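Ferrichrome ABC transporter substrate-binding protein (Staphylococcus pseudintermedius, PDB 5FLY) probably binds ferric hydroxamate siderophores such as ferrichrome outside the cell and delivers them to an ABC transporter for iron uptake. Local coordinates at residues 50-55 with 257-262; 161-166 with 225-230; 216-221 with 274-279. All blocks are in the same frame, centred on the assembly; numbering follows the deposited sequence.

Contact 1 of 3, residues 50-55 with 257-262; sequences SDQVDQ and YWYNDP. With 7PG (2,5,8,11,14,17,20,23-octaoxapentacosan-25-ol), chain P.
Tyr259 reaches across from 257-262 toward the short 3-10 turn of 50-55. Its CG is anti to the carbonyl carbon (chi1 -65°), which sends the phenol out to a water beside Gln52. The OH stops 4.1 Å from CB of Gln52, too far from any Gln52 polar atom for a direct bond. The water closes the gap. It lies in the plane of the Tyr259 ring, at its edge, 2.7 Å from the Tyr259 OH. It donates to the backbone O of Gln52 at 2.8 Å. Trp258 makes the second touch, with ring atom CZ3 standing 4.2 Å from the Gln55 backbone O, oblique to the ring. CB of Trp258 also sits over one face of the Tyr259 ring, near its rim. Within the turn, Ser50 OG accepts from Gln52 N at 3.0 Å in an ST turn. The indole lays one face against the bound polyether, with O1 of 7PG 3.5 Å above the plane and over the ring centre. Its NE1 is hydrogen-bonded to Glu162 OE2 on strand 158-164. The pocket these two aromatics line lies in the cleft between two lobes joined by long helix 127-152, as expected of class III solute-binding proteins.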
loop_
_atom_site.group_PDB
_atom_site.type_symbol
_atom_site.label_atom_id
_atom_site.label_comp_id
_atom_site.label_asym_id
_atom_site.label_seq_id
_atom_site.Cartn_x
_atom_site.Cartn_y
_atom_site.Cartn_z
ATOM N N SER A 50 -5.772 -1.603 -14.106
ATOM C CA SER A 50 -6.385 -0.324 -13.759
ATOM C C SER A 50 -5.539 0.851 -14.226
ATOM O O SER A 50 -4.312 0.847 -14.057
ATOM C CB SER A 50 -6.588 -0.223 -12.255
ATOM O OG SER A 50 -6.939 1.101 -11.901
ATOM N N ASP A 51 -6.178 1.870 -14.791
ATOM C CA ASP A 51 -5.416 3.017 -15.250
ATOM C C ASP A 51 -4.869 3.812 -14.058
ATOM O O ASP A 51 -4.077 4.739 -14.246
ATOM C CB ASP A 51 -6.245 3.912 -16.189
ATOM C CG ASP A 51 -7.482 4.504 -15.536
ATOM O OD1 ASP A 51 -7.598 4.520 -14.298
ATOM O OD2 ASP A 51 -8.344 4.981 -16.305
ATOM N N GLN A 52 -5.258 3.441 -12.835
ATOM C CA GLN A 52 -4.723 4.117 -11.659
ATOM C C GLN A 52 -3.227 3.868 -11.486
ATOM O O GLN A 52 -2.550 4.640 -10.814
ATOM C CB GLN A 52 -5.462 3.678 -10.391
ATOM C CG GLN A 52 -6.853 4.251 -10.279
ATOM C CD GLN A 52 -7.486 3.930 -8.937
ATOM O OE1 GLN A 52 -7.204 4.582 -7.919
ATOM N NE2 GLN A 52 -8.336 2.919 -8.923
ATOM N N VAL A 53 -2.692 2.798 -12.075
ATOM C CA VAL A 53 -1.267 2.522 -11.887
ATOM C C VAL A 53 -0.412 3.607 -12.536
ATOM O O VAL A 53 0.720 3.845 -12.120
ATOM C CB VAL A 53 -0.838 1.131 -12.447
ATOM C CG1 VAL A 53 -1.609 0.008 -11.744
ATOM C CG2 VAL A 53 -0.997 1.034 -13.949
ATOM N N ASP A 54 -0.963 4.300 -13.525
ATOM C CA ASP A 54 -0.193 5.327 -14.213
ATOM C C ASP A 54 0.021 6.572 -13.364
ATOM O O ASP A 54 0.883 7.394 -13.688
ATOM C CB ASP A 54 -0.865 5.689 -15.528
ATOM C CG ASP A 54 -0.505 4.711 -16.643
ATOM O OD1 ASP A 54 0.435 3.906 -16.445
ATOM O OD2 ASP A 54 -1.160 4.757 -17.709
ATOM N N GLN A 55 -0.736 6.702 -12.281
ATOM C CA GLN A 55 -0.573 7.837 -11.389
ATOM C C GLN A 55 0.552 7.620 -10.374
ATOM O O GLN A 55 0.967 8.569 -9.718
ATOM C CB GLN A 55 -1.891 8.137 -10.685
ATOM C CG GLN A 55 -2.900 8.789 -11.623
ATOM C CD GLN A 55 -4.242 8.097 -11.615
ATOM O OE1 GLN A 55 -4.847 7.890 -10.558
ATOM N NE2 GLN A 55 -4.727 7.749 -12.799
ATOM N N TYR A 257 4.196 6.797 -2.725
ATOM C CA TYR A 257 4.015 6.095 -1.446
ATOM C C TYR A 257 2.658 5.411 -1.230
ATOM O O TYR A 257 2.485 4.708 -0.236
ATOM C CB TYR A 257 4.250 7.086 -0.301
ATOM C CG TYR A 257 5.689 7.201 0.136
ATOM C CD1 TYR A 257 6.647 7.805 -0.674
ATOM C CD2 TYR A 257 6.094 6.696 1.358
ATOM C CE1 TYR A 257 7.963 7.897 -0.272
ATOM C CE2 TYR A 257 7.407 6.780 1.766
ATOM C CZ TYR A 257 8.335 7.389 0.940
ATOM O OH TYR A 257 9.641 7.487 1.339
ATOM N N TRP A 258 1.694 5.612 -2.122
ATOM C CA TRP A 258 0.356 5.065 -1.877
ATOM C C TRP A 258 0.332 3.550 -1.713
ATOM O O TRP A 258 -0.440 3.031 -0.908
ATOM C CB TRP A 258 -0.612 5.418 -3.002
ATOM C CG TRP A 258 -1.104 6.820 -2.983
ATOM C CD1 TRP A 258 -1.390 7.579 -1.884
ATOM C CD2 TRP A 258 -1.342 7.646 -4.124
ATOM N NE1 TRP A 258 -1.799 8.834 -2.276
ATOM C CE2 TRP A 258 -1.777 8.898 -3.648
ATOM C CE3 TRP A 258 -1.232 7.447 -5.513
ATOM C CZ2 TRP A 258 -2.103 9.945 -4.504
ATOM C CZ3 TRP A 258 -1.558 8.501 -6.363
ATOM C CH2 TRP A 258 -1.985 9.727 -5.853
ATOM N N TYR A 259 1.134 2.840 -2.501
ATOM C CA TYR A 259 0.995 1.381 -2.615
ATOM C C TYR A 259 1.925 0.600 -1.664
ATOM O O TYR A 259 2.781 1.185 -0.997
ATOM C CB TYR A 259 1.203 0.982 -4.090
ATOM C CG TYR A 259 0.088 1.568 -4.933
ATOM C CD1 TYR A 259 -1.180 1.017 -4.882
ATOM C CD2 TYR A 259 0.280 2.700 -5.711
ATOM C CE1 TYR A 259 -2.228 1.550 -5.607
ATOM C CE2 TYR A 259 -0.775 3.252 -6.441
ATOM C CZ TYR A 259 -2.022 2.668 -6.374
ATOM O OH TYR A 259 -3.080 3.192 -7.082
ATOM N N ASN A 260 1.727 -0.717 -1.575
ATOM C CA ASN A 260 2.542 -1.557 -0.699
ATOM C C ASN A 260 2.979 -2.853 -1.380
ATOM O O ASN A 260 3.254 -3.846 -0.724
ATOM C CB ASN A 260 1.803 -1.859 0.629
ATOM C CG ASN A 260 0.469 -2.595 0.448
ATOM O OD1 ASN A 260 0.130 -3.082 -0.626
ATOM N ND2 ASN A 260 -0.293 -2.679 1.535
ATOM N N ASP A 261 3.030 -2.813 -2.709
ATOM C CA ASP A 261 3.599 -3.894 -3.517
ATOM C C ASP A 261 5.138 -3.926 -3.414
ATOM O O ASP A 261 5.765 -2.949 -3.000
ATOM C CB ASP A 261 3.196 -3.684 -4.961
ATOM C CG ASP A 261 3.781 -2.413 -5.504
ATOM O OD1 ASP A 261 3.169 -1.344 -5.279
ATOM O OD2 ASP A 261 4.903 -2.474 -6.080
ATOM N N PRO A 262 5.770 -5.029 -3.846
ATOM C CA PRO A 262 7.239 -5.113 -3.732
ATOM C C PRO A 262 8.020 -3.992 -4.434
ATOM O O PRO A 262 9.086 -3.633 -3.923
ATOM C CB PRO A 262 7.558 -6.479 -4.360
ATOM C CG PRO A 262 6.278 -7.291 -4.127
ATOM C CD PRO A 262 5.162 -6.301 -4.274
HETATM C C2 7PG P . -5.070 5.776 -4.062
HETATM O O1 7PG P . -4.922 7.167 -4.143
HETATM C C3 7PG P . -5.073 7.814 -2.913
HETATM C C4 7PG P . -6.467 8.426 -2.811
HETATM O O2 7PG P . -6.527 9.372 -1.778
HETATM C C5 7PG P . -6.094 8.907 -0.533
HETATM C C6 7PG P . -6.919 9.500 0.605
HETATM O O3 7PG P . -7.050 8.550 1.628
HETATM C C7 7PG P . -8.106 7.639 1.499
HETATM C C8 7PG P . -7.909 6.498 2.501
HETATM O O4 7PG P . -8.852 5.466 2.347
HETATM C C9 7PG P . -8.859 4.869 1.087
HETATM C C10 7PG P . -9.327 3.412 1.102
HETATM O O5 7PG P . -8.640 2.763 0.062
HETATM C C11 7PG P . -8.654 1.361 0.041
HETATM C C12 7PG P . -7.453 0.860 -0.768
HETATM O O6 7PG P . -6.604 0.084 0.039
HETATM C C13 7PG P . -5.467 0.708 0.570
HETATM C C14 7PG P . -4.464 1.007 -0.539
HETATM O O7 7PG P . -3.183 0.681 -0.082
HETATM C C15 7PG P . -2.277 0.290 -1.079
HETATM O O HOH W 1 -2.550 5.571 -8.207
#

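Contact 2 of 3, residues 161-166 with 225-230; sequences FEDFDK and KDAAQP. With 7PG (2,5,8,11,14,17,20,23-octaoxapentacosan-25-ol), chain P.
Asp163 and Pro230 make the main touch between the end of strand 158-164 and the loop 225-230. CG of Asp163 is anti to the backbone N (chi1 164°), and this sets OD2 against the proline ring. OD2 lies 3.5 Å from CG of Pro230. The aliphatic part of Asp163 follows, with its CB 3.8 Å from the same Pro230 CG. The two side chains cross obliquely, and only van der Waals contact joins them. The methyl of Ala227 is a looser neighbour, 4.4 Å from Asp163 OD2.

The polar link is made by water. One water donates to OD2 of Asp163 at 2.8 Å and lies 2.7 Å from the backbone O of Ala228, which can also accept from it. It has other acceptors nearby, so the two bonds may not both be held all the time.

The residues on either side of Asp163 in sequence serve the ligand pocket. With CG anti to its backbone N (chi1 179°), Phe164 lays one face of its ring against ether O2 of 7PG, which sits 3.2 Å above the plane and over the centre. The opposite face carries CG of Asp165, offset toward the rim. Glu162 has an extended chain, and its OE1 comes 3.9 Å from C5 of 7PG. OE1 is gripped by Arg177 in a salt bridge and by Tyr171 in a hydrogen bond, which should fix its position and probably favour the charged form.

In the mixed sheet, strand 158-164 runs between 167-171 and 218-223. Phe161 and Asp163 bond through their backbones to strand 218-223, and Glu162 bonds to Tyr169 of strand 167-171. The loop 225-230 follows strand 218-223 and leads on toward helix 236-239; Lys223 touches both Asp163 and Pro230.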
loop_
_atom_site.group_PDB
_atom_site.type_symbol
_atom_site.label_atom_id
_atom_site.label_comp_id
_atom_site.label_asym_id
_atom_site.label_seq_id
_atom_site.Cartn_x
_atom_site.Cartn_y
_atom_site.Cartn_z
ATOM N N PHE A 161 0.790 11.600 8.143
ATOM C CA PHE A 161 -0.320 12.369 7.604
ATOM C C PHE A 161 -0.279 12.359 6.073
ATOM O O PHE A 161 0.800 12.297 5.467
ATOM C CB PHE A 161 -0.290 13.805 8.101
ATOM C CG PHE A 161 -0.536 13.958 9.592
ATOM C CD1 PHE A 161 -1.705 13.494 10.196
ATOM C CD2 PHE A 161 0.403 14.607 10.380
ATOM C CE1 PHE A 161 -1.910 13.672 11.571
ATOM C CE2 PHE A 161 0.207 14.779 11.742
ATOM C CZ PHE A 161 -0.952 14.317 12.339
ATOM N N GLU A 162 -1.451 12.387 5.443
ATOM C CA GLU A 162 -1.507 12.675 4.010
ATOM C C GLU A 162 -2.394 13.876 3.745
ATOM O O GLU A 162 -3.519 13.955 4.243
ATOM C CB GLU A 162 -2.021 11.480 3.200
ATOM C CG GLU A 162 -2.215 11.816 1.715
ATOM C CD GLU A 162 -2.502 10.613 0.843
ATOM O OE1 GLU A 162 -2.735 9.502 1.384
ATOM O OE2 GLU A 162 -2.490 10.785 -0.394
ATOM N N ASP A 163 -1.853 14.791 2.949
ATOM C CA ASP A 163 -2.546 15.967 2.428
ATOM C C ASP A 163 -3.158 15.584 1.075
ATOM O O ASP A 163 -2.440 15.339 0.105
ATOM C CB ASP A 163 -1.540 17.135 2.331
ATOM C CG ASP A 163 -2.014 18.291 1.449
ATOM O OD1 ASP A 163 -3.172 18.729 1.589
ATOM O OD2 ASP A 163 -1.189 18.794 0.638
ATOM N N PHE A 164 -4.484 15.471 1.023
ATOM C CA PHE A 164 -5.154 15.032 -0.190
ATOM C C PHE A 164 -6.509 15.710 -0.329
ATOM O O PHE A 164 -7.330 15.640 0.581
ATOM C CB PHE A 164 -5.336 13.512 -0.192
ATOM C CG PHE A 164 -6.036 13.004 -1.413
ATOM C CD1 PHE A 164 -5.336 12.800 -2.584
ATOM C CD2 PHE A 164 -7.406 12.755 -1.399
ATOM C CE1 PHE A 164 -5.973 12.350 -3.720
ATOM C CE2 PHE A 164 -8.051 12.294 -2.543
ATOM C CZ PHE A 164 -7.331 12.089 -3.696
ATOM N N ASP A 165 -6.710 16.367 -1.469
ATOM C CA ASP A 165 -7.936 17.110 -1.774
ATOM C C ASP A 165 -8.379 17.997 -0.606
ATOM O O ASP A 165 -9.567 18.054 -0.248
ATOM C CB ASP A 165 -9.053 16.143 -2.177
ATOM C CG ASP A 165 -8.809 15.487 -3.530
ATOM O OD1 ASP A 165 -7.802 15.830 -4.201
ATOM O OD2 ASP A 165 -9.651 14.643 -3.946
ATOM N N LYS A 166 -7.404 18.688 -0.024
ATOM C CA LYS A 166 -7.621 19.704 1.009
ATOM C C LYS A 166 -8.115 19.110 2.324
ATOM O O LYS A 166 -8.578 19.835 3.206
ATOM C CB LYS A 166 -8.598 20.771 0.513
ATOM C CG LYS A 166 -8.180 21.410 -0.815
ATOM C CD LYS A 166 -6.805 22.067 -0.722
ATOM C CE LYS A 166 -6.530 22.904 -1.947
ATOM N NZ LYS A 166 -5.167 23.511 -1.943
ATOM N N LYS A 225 3.776 16.257 -5.182
ATOM C CA LYS A 225 4.963 17.058 -5.431
ATOM C C LYS A 225 4.592 18.468 -5.892
ATOM O O LYS A 225 5.262 19.434 -5.532
ATOM C CB LYS A 225 5.840 16.360 -6.472
ATOM C CG LYS A 225 7.331 16.458 -6.220
ATOM C CD LYS A 225 8.066 15.417 -7.064
ATOM C CE LYS A 225 9.577 15.491 -6.902
ATOM N NZ LYS A 225 10.237 14.356 -7.618
ATOM N N ASP A 226 3.506 18.590 -6.655
ATOM C CA ASP A 226 3.115 19.881 -7.235
ATOM C C ASP A 226 2.157 20.694 -6.353
ATOM O O ASP A 226 1.733 21.790 -6.732
ATOM C CB ASP A 226 2.490 19.671 -8.623
ATOM C CG ASP A 226 1.130 18.967 -8.574
ATOM O OD1 ASP A 226 0.806 18.331 -7.547
ATOM O OD2 ASP A 226 0.384 19.046 -9.580
ATOM N N ALA A 227 1.829 20.168 -5.175
ATOM C CA ALA A 227 0.990 20.887 -4.225
ATOM C C ALA A 227 1.814 21.885 -3.412
ATOM O O ALA A 227 2.965 21.614 -3.061
ATOM C CB ALA A 227 0.290 19.902 -3.308
ATOM N N ALA A 228 1.218 23.031 -3.090
ATOM C CA ALA A 228 1.843 23.987 -2.180
ATOM C C ALA A 228 1.875 23.397 -0.784
ATOM O O ALA A 228 1.203 22.402 -0.516
ATOM C CB ALA A 228 1.092 25.307 -2.170
ATOM N N GLN A 229 2.665 23.994 0.101
ATOM C CA GLN A 229 2.710 23.528 1.489
ATOM C C GLN A 229 1.307 23.332 2.062
ATOM O O GLN A 229 0.461 24.210 1.908
ATOM C CB GLN A 229 3.462 24.513 2.375
ATOM C CG GLN A 229 3.593 24.042 3.810
ATOM C CD GLN A 229 4.364 25.012 4.668
ATOM O OE1 GLN A 229 4.329 26.224 4.435
ATOM N NE2 GLN A 229 5.084 24.487 5.657
ATOM N N PRO A 230 1.058 22.197 2.742
ATOM C CA PRO A 230 -0.258 21.990 3.350
ATOM C C PRO A 230 -0.559 23.028 4.419
ATOM O O PRO A 230 0.333 23.474 5.156
ATOM C CB PRO A 230 -0.151 20.584 3.962
ATOM C CG PRO A 230 0.917 19.939 3.211
ATOM C CD PRO A 230 1.913 21.015 2.942
HETATM C C2 7PG P . -5.070 5.776 -4.062
HETATM O O1 7PG P . -4.922 7.167 -4.143
HETATM C C3 7PG P . -5.073 7.814 -2.913
HETATM C C4 7PG P . -6.467 8.426 -2.811
HETATM O O2 7PG P . -6.527 9.372 -1.778
HETATM C C5 7PG P . -6.094 8.907 -0.533
HETATM C C6 7PG P . -6.919 9.500 0.605
HETATM O O3 7PG P . -7.050 8.550 1.628
HETATM C C7 7PG P . -8.106 7.639 1.499
HETATM C C8 7PG P . -7.909 6.498 2.501
HETATM O O4 7PG P . -8.852 5.466 2.347
HETATM C C9 7PG P . -8.859 4.869 1.087
HETATM C C10 7PG P . -9.327 3.412 1.102
HETATM O O5 7PG P . -8.640 2.763 0.062
HETATM C C11 7PG P . -8.654 1.361 0.041
HETATM C C12 7PG P . -7.453 0.860 -0.768
HETATM O O6 7PG P . -6.604 0.084 0.039
HETATM C C13 7PG P . -5.467 0.708 0.570
HETATM C C14 7PG P . -4.464 1.007 -0.539
HETATM O O7 7PG P . -3.183 0.681 -0.082
HETATM C C15 7PG P . -2.277 0.290 -1.079
HETATM O O HOH W 2 -1.294 21.415 -0.318
#

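Contact 3 of 3, residues 216-221 with 274-279; sequences GDVIIT and KQLLAL
Val218 holds CG1 anti to its own backbone N (chi1 175°), which places CG2 beside that nitrogen and sends the two methyls to different leucines. CG1 meets CD2 of Leu276 at 4.1 Å. CG2 faces CD1 of Leu279 at 4.3 Å. Leu276 starts off at an angle to the strand, but its CG is anti to the carbonyl carbon (chi1 -72°), and the end of the side chain comes back to reach Val218. The Val218 and Leu276 side chains meet at a slant. Leu279 points toward the strand, three residues after Leu276. The contact is purely apolar, and all three residues are buried. Methyl tips meet here without deep interlocking. Ile220, two residues along the strand, faces the same way but stays farther off.

Strand 218-223 lies between strands 158-164 and 249-253 in the mixed sheet. Val218 also touches Val158, and Ile220 packs on Val158, Phe250 and Val252. Helix 127-152 supplies Ile148 and Leu152 to Leu276, and Leu152 to Leu279 as well. The C-terminal part of helix 262-278 is thus packed between this sheet and helix 127-152.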
loop_
_atom_site.group_PDB
_atom_site.type_symbol
_atom_site.label_atom_id
_atom_site.label_comp_id
_atom_site.label_asym_id
_atom_site.label_seq_id
_atom_site.Cartn_x
_atom_site.Cartn_y
_atom_site.Cartn_z
ATOM N N GLY A 216 3.540 12.085 16.773
ATOM C CA GLY A 216 4.579 11.313 17.439
ATOM C C GLY A 216 5.939 11.987 17.377
ATOM O O GLY A 216 6.029 13.191 17.129
ATOM N N ASP A 217 6.995 11.206 17.600
ATOM C CA ASP A 217 8.359 11.731 17.649
ATOM C C ASP A 217 8.834 12.218 16.286
ATOM O O ASP A 217 9.652 13.147 16.188
ATOM C CB ASP A 217 9.314 10.660 18.177
ATOM C CG ASP A 217 8.988 10.249 19.596
ATOM O OD1 ASP A 217 8.586 11.128 20.388
ATOM O OD2 ASP A 217 9.112 9.048 19.907
ATOM N N VAL A 218 8.312 11.574 15.247
ATOM C CA VAL A 218 8.637 11.867 13.855
ATOM C C VAL A 218 7.310 12.031 13.124
ATOM O O VAL A 218 6.384 11.241 13.337
ATOM C CB VAL A 218 9.469 10.748 13.198
ATOM C CG1 VAL A 218 9.677 11.028 11.715
ATOM C CG2 VAL A 218 10.809 10.567 13.914
ATOM N N ILE A 219 7.209 13.061 12.283
ATOM C CA ILE A 219 5.996 13.283 11.504
ATOM C C ILE A 219 6.301 13.347 10.023
ATOM O O ILE A 219 7.060 14.187 9.560
ATOM C CB ILE A 219 5.270 14.571 11.907
ATOM C CG1 ILE A 219 4.988 14.583 13.409
ATOM C CG2 ILE A 219 3.963 14.719 11.078
ATOM C CD1 ILE A 219 4.463 15.911 13.900
ATOM N N ILE A 220 5.663 12.453 9.290
ATOM C CA ILE A 220 5.858 12.344 7.865
ATOM C C ILE A 220 4.571 12.750 7.189
ATOM O O ILE A 220 3.510 12.230 7.525
ATOM C CB ILE A 220 6.262 10.933 7.459
ATOM C CG1 ILE A 220 7.595 10.560 8.131
ATOM C CG2 ILE A 220 6.339 10.824 5.932
ATOM C CD1 ILE A 220 7.938 9.086 8.025
ATOM N N THR A 221 4.681 13.701 6.256
ATOM C CA THR A 221 3.545 14.168 5.466
ATOM C C THR A 221 3.663 13.713 4.012
ATOM O O THR A 221 4.589 14.089 3.294
ATOM C CB THR A 221 3.417 15.693 5.518
ATOM O OG1 THR A 221 3.184 16.081 6.872
ATOM C CG2 THR A 221 2.254 16.193 4.631
ATOM N N LYS A 274 16.779 6.710 4.158
ATOM C CA LYS A 274 17.640 7.856 3.867
ATOM C C LYS A 274 17.194 9.085 4.652
ATOM O O LYS A 274 18.007 9.765 5.288
ATOM C CB LYS A 274 17.650 8.171 2.368
ATOM C CG LYS A 274 18.400 9.462 2.016
ATOM C CD LYS A 274 18.714 9.556 0.526
ATOM C CE LYS A 274 17.468 9.725 -0.313
ATOM N NZ LYS A 274 16.788 11.019 -0.042
ATOM N N GLN A 275 15.902 9.375 4.609
ATOM C CA GLN A 275 15.413 10.591 5.228
ATOM C C GLN A 275 15.441 10.473 6.761
ATOM O O GLN A 275 15.735 11.444 7.445
ATOM C CB GLN A 275 14.005 10.935 4.719
ATOM C CG GLN A 275 13.987 11.323 3.241
ATOM C CD GLN A 275 12.827 12.235 2.866
ATOM O OE1 GLN A 275 12.691 13.332 3.398
ATOM N NE2 GLN A 275 11.991 11.783 1.933
ATOM N N LEU A 276 15.189 9.278 7.294
ATOM C CA LEU A 276 15.232 9.087 8.740
ATOM C C LEU A 276 16.660 9.225 9.273
ATOM O O LEU A 276 16.875 9.829 10.322
ATOM C CB LEU A 276 14.635 7.725 9.129
ATOM C CG LEU A 276 13.117 7.633 8.984
ATOM C CD1 LEU A 276 12.632 6.200 9.021
ATOM C CD2 LEU A 276 12.440 8.431 10.084
ATOM N N LEU A 277 17.626 8.664 8.549
ATOM C CA LEU A 277 19.014 8.717 9.004
ATOM C C LEU A 277 19.612 10.118 8.822
ATOM O O LEU A 277 20.609 10.450 9.469
ATOM C CB LEU A 277 19.855 7.679 8.271
ATOM C CG LEU A 277 19.628 6.211 8.625
ATOM C CD1 LEU A 277 20.553 5.340 7.823
ATOM C CD2 LEU A 277 19.797 5.948 10.119
ATOM N N ALA A 278 18.994 10.930 7.965
ATOM C CA ALA A 278 19.462 12.301 7.702
ATOM C C ALA A 278 18.965 13.293 8.750
ATOM O O ALA A 278 19.458 14.431 8.836
ATOM C CB ALA A 278 19.021 12.738 6.321
ATOM N N LEU A 279 17.987 12.867 9.540
ATOM C CA LEU A 279 17.441 13.704 10.602
ATOM C C LEU A 279 18.525 14.063 11.620
ATOM O O LEU A 279 19.427 13.263 11.878
ATOM C CB LEU A 279 16.267 13.006 11.310
ATOM C CG LEU A 279 14.988 12.775 10.495
ATOM C CD1 LEU A 279 13.950 12.078 11.358
ATOM C CD2 LEU A 279 14.447 14.079 9.962
#

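Contact 3 is the buried one, while contacts 1 and 2 are partly buried. Contact 3 is apolar and joins a sheet to a helix. Contacts 1 and 2 each have a bridging water and hold residues that line the bound polyether. They meet through the Trp258 and Glu162 side chains. Contacts 2 and 3 share one sheet: strands 158-164 and 218-223 are neighbours, and Phe161 N lies 2.9 Å from Ile220 O. Contact 1 instead joins the loop after strand 46-50 of the parallel sheet to the loop before helix 262-278. That same helix runs on into contact 3, whose centre is about 23 Å from that of contact 1.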